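Long-range contact in multiple antibiotic resistance protein MarR (Escherichia coli, PDB 1JGS), which represses transcription of the marRAB operon, which activates antibiotic resistance and oxidative stress genes, by binding the marO operator/promoter site: residues C74-P82 with L91-I101. Numbering follows the deposited sequence.
Sequences CKGWVERLP and LVKLTTGGAAI. With SAL (2-hydroxybenzoic acid), chain B.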
loop_
_atom_site.group_PDB
_atom_site.type_symbol
_atom_site.label_atom_id
_atom_site.label_comp_id
_atom_site.label_asym_id
_atom_site.label_seq_id
_atom_site.Cartn_x
_atom_site.Cartn_y
_atom_site.Cartn_z
ATOM N N CYS A 74 -15.504 -5.184 -18.856
ATOM C CA CYS A 74 -15.182 -5.172 -20.292
ATOM C C CYS A 74 -14.200 -6.288 -20.632
ATOM O O CYS A 74 -14.214 -6.829 -21.740
ATOM C CB CYS A 74 -14.548 -3.847 -20.720
ATOM S SG CYS A 74 -15.684 -2.499 -21.024
ATOM N N LYS A 75 -13.323 -6.614 -19.696
ATOM C CA LYS A 75 -12.360 -7.673 -19.948
ATOM C C LYS A 75 -12.993 -9.040 -19.672
ATOM O O LYS A 75 -12.374 -10.083 -19.912
ATOM C CB LYS A 75 -11.118 -7.475 -19.079
ATOM C CG LYS A 75 -10.226 -6.335 -19.533
ATOM C CD LYS A 75 -9.006 -6.218 -18.617
ATOM C CE LYS A 75 -7.925 -5.326 -19.208
ATOM N NZ LYS A 75 -6.602 -5.613 -18.607
ATOM N N GLY A 76 -14.231 -9.023 -19.178
ATOM C CA GLY A 76 -14.929 -10.266 -18.883
ATOM C C GLY A 76 -14.415 -10.968 -17.631
ATOM O O GLY A 76 -14.619 -12.171 -17.454
ATOM N N TRP A 77 -13.752 -10.226 -16.745
ATOM C CA TRP A 77 -13.218 -10.831 -15.540
ATOM C C TRP A 77 -14.106 -10.670 -14.322
ATOM O O TRP A 77 -13.965 -11.408 -13.354
ATOM C CB TRP A 77 -11.836 -10.255 -15.225
ATOM C CG TRP A 77 -10.801 -10.513 -16.269
ATOM C CD1 TRP A 77 -10.860 -11.436 -17.269
ATOM C CD2 TRP A 77 -9.554 -9.826 -16.427
ATOM N NE1 TRP A 77 -9.730 -11.366 -18.049
ATOM C CE2 TRP A 77 -8.910 -10.385 -17.555
ATOM C CE3 TRP A 77 -8.921 -8.792 -15.730
ATOM C CZ2 TRP A 77 -7.662 -9.945 -18.005
ATOM C CZ3 TRP A 77 -7.671 -8.351 -16.175
ATOM C CH2 TRP A 77 -7.057 -8.929 -17.305
ATOM N N VAL A 78 -15.030 -9.717 -14.367
ATOM C CA VAL A 78 -15.911 -9.453 -13.237
ATOM C C VAL A 78 -17.353 -9.282 -13.691
ATOM O O VAL A 78 -17.605 -8.861 -14.818
ATOM C CB VAL A 78 -15.450 -8.166 -12.502
ATOM C CG1 VAL A 78 -16.473 -7.737 -11.474
ATOM C CG2 VAL A 78 -14.091 -8.403 -11.843
ATOM N N GLU A 79 -18.299 -9.624 -12.822
ATOM C CA GLU A 79 -19.707 -9.465 -13.152
ATOM C C GLU A 79 -20.440 -8.987 -11.910
ATOM O O GLU A 79 -20.005 -9.246 -10.777
ATOM C CB GLU A 79 -20.319 -10.775 -13.678
ATOM C CG GLU A 79 -20.619 -11.848 -12.652
ATOM C CD GLU A 79 -21.063 -13.149 -13.318
ATOM O OE1 GLU A 79 -20.270 -13.703 -14.093
ATOM O OE2 GLU A 79 -22.199 -13.626 -13.089
ATOM N N ARG A 80 -21.538 -8.281 -12.142
ATOM C CA ARG A 80 -22.362 -7.703 -11.094
ATOM C C ARG A 80 -23.681 -8.447 -10.891
ATOM O O ARG A 80 -24.372 -8.792 -11.855
ATOM C CB ARG A 80 -22.674 -6.256 -11.462
ATOM C CG ARG A 80 -22.389 -5.249 -10.389
ATOM C CD ARG A 80 -22.590 -3.882 -10.966
ATOM N NE ARG A 80 -21.779 -3.750 -12.165
ATOM C CZ ARG A 80 -20.731 -2.940 -12.290
ATOM N NH1 ARG A 80 -20.364 -2.170 -11.280
ATOM N NH2 ARG A 80 -20.048 -2.915 -13.429
ATOM N N LEU A 81 -24.037 -8.689 -9.635
ATOM C CA LEU A 81 -25.295 -9.358 -9.342
ATOM C C LEU A 81 -26.011 -8.566 -8.256
ATOM O O LEU A 81 -25.395 -7.773 -7.545
ATOM C CB LEU A 81 -25.069 -10.793 -8.873
ATOM C CG LEU A 81 -24.298 -10.963 -7.568
ATOM C CD1 LEU A 81 -24.807 -12.194 -6.834
ATOM C CD2 LEU A 81 -22.802 -11.077 -7.865
ATOM N N PRO A 82 -27.333 -8.762 -8.126
ATOM C CA PRO A 82 -28.101 -8.040 -7.108
ATOM C C PRO A 82 -27.667 -8.469 -5.716
ATOM O O PRO A 82 -27.355 -9.640 -5.492
ATOM C CB PRO A 82 -29.545 -8.438 -7.416
ATOM C CG PRO A 82 -29.512 -8.742 -8.902
ATOM C CD PRO A 82 -28.226 -9.524 -9.018
ATOM N N LEU A 91 -23.543 -6.640 -5.957
ATOM C CA LEU A 91 -22.331 -7.267 -5.476
ATOM C C LEU A 91 -21.544 -7.491 -6.748
ATOM O O LEU A 91 -22.104 -7.481 -7.848
ATOM C CB LEU A 91 -22.620 -8.633 -4.818
ATOM C CG LEU A 91 -23.437 -8.754 -3.517
ATOM C CD1 LEU A 91 -23.935 -10.177 -3.386
ATOM C CD2 LEU A 91 -22.602 -8.378 -2.288
ATOM N N VAL A 92 -20.246 -7.675 -6.605
ATOM C CA VAL A 92 -19.436 -7.952 -7.761
ATOM C C VAL A 92 -18.684 -9.204 -7.398
ATOM O O VAL A 92 -18.255 -9.371 -6.253
ATOM C CB VAL A 92 -18.441 -6.810 -8.075
ATOM C CG1 VAL A 92 -19.215 -5.527 -8.470
ATOM C CG2 VAL A 92 -17.542 -6.559 -6.878
ATOM N N LYS A 93 -18.566 -10.105 -8.361
ATOM C CA LYS A 93 -17.839 -11.343 -8.152
ATOM C C LYS A 93 -17.089 -11.591 -9.442
ATOM O O LYS A 93 -17.380 -10.968 -10.472
ATOM C CB LYS A 93 -18.813 -12.488 -7.876
ATOM C CG LYS A 93 -19.652 -12.900 -9.073
ATOM C CD LYS A 93 -20.735 -13.873 -8.656
ATOM C CE LYS A 93 -20.760 -15.081 -9.558
ATOM N NZ LYS A 93 -19.467 -15.829 -9.514
ATOM N N LEU A 94 -16.129 -12.498 -9.395
ATOM C CA LEU A 94 -15.359 -12.820 -10.576
ATOM C C LEU A 94 -16.133 -13.764 -11.472
ATOM O O LEU A 94 -16.909 -14.586 -10.997
ATOM C CB LEU A 94 -14.051 -13.494 -10.187
ATOM C CG LEU A 94 -13.101 -12.738 -9.249
ATOM C CD1 LEU A 94 -11.745 -13.452 -9.287
ATOM C CD2 LEU A 94 -12.950 -11.258 -9.691
ATOM N N THR A 95 -15.936 -13.631 -12.776
ATOM C CA THR A 95 -16.572 -14.539 -13.713
ATOM C C THR A 95 -15.584 -15.719 -13.749
ATOM O O THR A 95 -14.468 -15.601 -13.219
ATOM C CB THR A 95 -16.670 -13.902 -15.100
ATOM O OG1 THR A 95 -15.356 -13.508 -15.526
ATOM C CG2 THR A 95 -17.575 -12.681 -15.069
ATOM N N THR A 96 -15.967 -16.841 -14.356
ATOM C CA THR A 96 -15.065 -18.003 -14.420
ATOM C C THR A 96 -13.720 -17.610 -15.016
ATOM O O THR A 96 -12.670 -17.925 -14.463
ATOM C CB THR A 96 -15.641 -19.152 -15.288
ATOM O OG1 THR A 96 -16.941 -19.514 -14.815
ATOM C CG2 THR A 96 -14.724 -20.379 -15.213
ATOM N N GLY A 97 -13.755 -16.934 -16.158
ATOM C CA GLY A 97 -12.521 -16.498 -16.777
ATOM C C GLY A 97 -11.724 -15.586 -15.851
ATOM O O GLY A 97 -10.505 -15.727 -15.727
ATOM N N GLY A 98 -12.414 -14.646 -15.203
ATOM C CA GLY A 98 -11.742 -13.740 -14.290
ATOM C C GLY A 98 -11.013 -14.537 -13.227
ATOM O O GLY A 98 -9.867 -14.233 -12.886
ATOM N N ALA A 99 -11.685 -15.568 -12.717
ATOM C CA ALA A 99 -11.122 -16.438 -11.687
ATOM C C ALA A 99 -9.837 -17.095 -12.168
ATOM O O ALA A 99 -8.850 -17.146 -11.437
ATOM C CB ALA A 99 -12.142 -17.513 -11.290
ATOM N N ALA A 100 -9.853 -17.591 -13.403
ATOM C CA ALA A 100 -8.691 -18.246 -13.980
ATOM C C ALA A 100 -7.546 -17.240 -14.109
ATOM O O ALA A 100 -6.419 -17.497 -13.677
ATOM C CB ALA A 100 -9.047 -18.831 -15.343
ATOM N N ILE A 101 -7.835 -16.092 -14.705
ATOM C CA ILE A 101 -6.817 -15.063 -14.852
ATOM C C ILE A 101 -6.166 -14.782 -13.478
ATOM O O ILE A 101 -4.938 -14.747 -13.348
ATOM C CB ILE A 101 -7.438 -13.747 -15.376
ATOM C CG1 ILE A 101 -8.029 -13.956 -16.774
ATOM C CG2 ILE A 101 -6.395 -12.647 -15.370
ATOM C CD1 ILE A 101 -7.027 -14.376 -17.815
HETATM C "C1'" SAL B . -20.758 0.144 -9.036
HETATM O "O1'" SAL B . -21.810 -0.582 -9.400
HETATM O "O2'" SAL B . -19.746 0.196 -9.749
HETATM C C1 SAL B . -20.870 0.870 -7.754
HETATM C C2 SAL B . -19.763 1.687 -7.278
HETATM C C3 SAL B . -19.841 2.390 -6.053
HETATM C C4 SAL B . -20.986 2.320 -5.262
HETATM C C5 SAL B . -22.203 1.444 -5.754
HETATM C C6 SAL B . -22.074 0.772 -6.966
HETATM O O2 SAL B . -18.603 1.820 -7.974
#
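Glu79 and Lys93 exchange a pair of nearly linear backbone hydrogen bonds, Glu79 N to Lys93 O and Lys93 N to Glu79 O, both 2.9 Å. Leu81 and Leu91 repeat the exchange two residues on, so strands 78-82 and 90-94 form the antiparallel beta wing of the MarR winged helix-turn-helix domain. Where the strands give way to helix 96-118, the bonding passes to Thr95. Its N-H donates to Trp77 O at 3.0 Å, from above the carbonyl plane, and Gly98 CA adds a C-H...O contact to that same oxygen. Standing between the backbone N and carbonyl carbon (chi1 56°), Thr95 OG1 donates to Gly76 O at 2.5 Å, a length probably shortened by coordinate error, and, as N-cap, accepts from Gly98 N. One hydroxyl thus appears to link the Schellman motif at Gly76, which closes helix 62-74, to the start of the next helix.

Ile101 lays CG2 over the six-membered ring of Trp77, 4.1 Å from its centroid, while Lys75 CB covers the opposite face. Glu79 and Lys93 run side by side, yet their charged ends, OE2 and NZ, remain 5.0 Å apart; NZ instead donates to Leu94 O. Val78 and Val92 meet through CG1 and CB at 4.0 Å; Val78 packs against Leu40 and Val92 against Ile43, both of helix 34-46. Alongside Val92, Arg80 sends NH1 to salicylate O1' at 2.9 Å, a weak bond bent to 128° at the hydrogen; Thr66 also binds this ligand. Backbone pairing therefore holds the wing and the threonine hydroxyl its base, while the Arg80 guanidinium reaches the ligand's carboxyl group, probably a carboxylate, through NH1 and makes a long, weak ion pair with Asp70 through NH2.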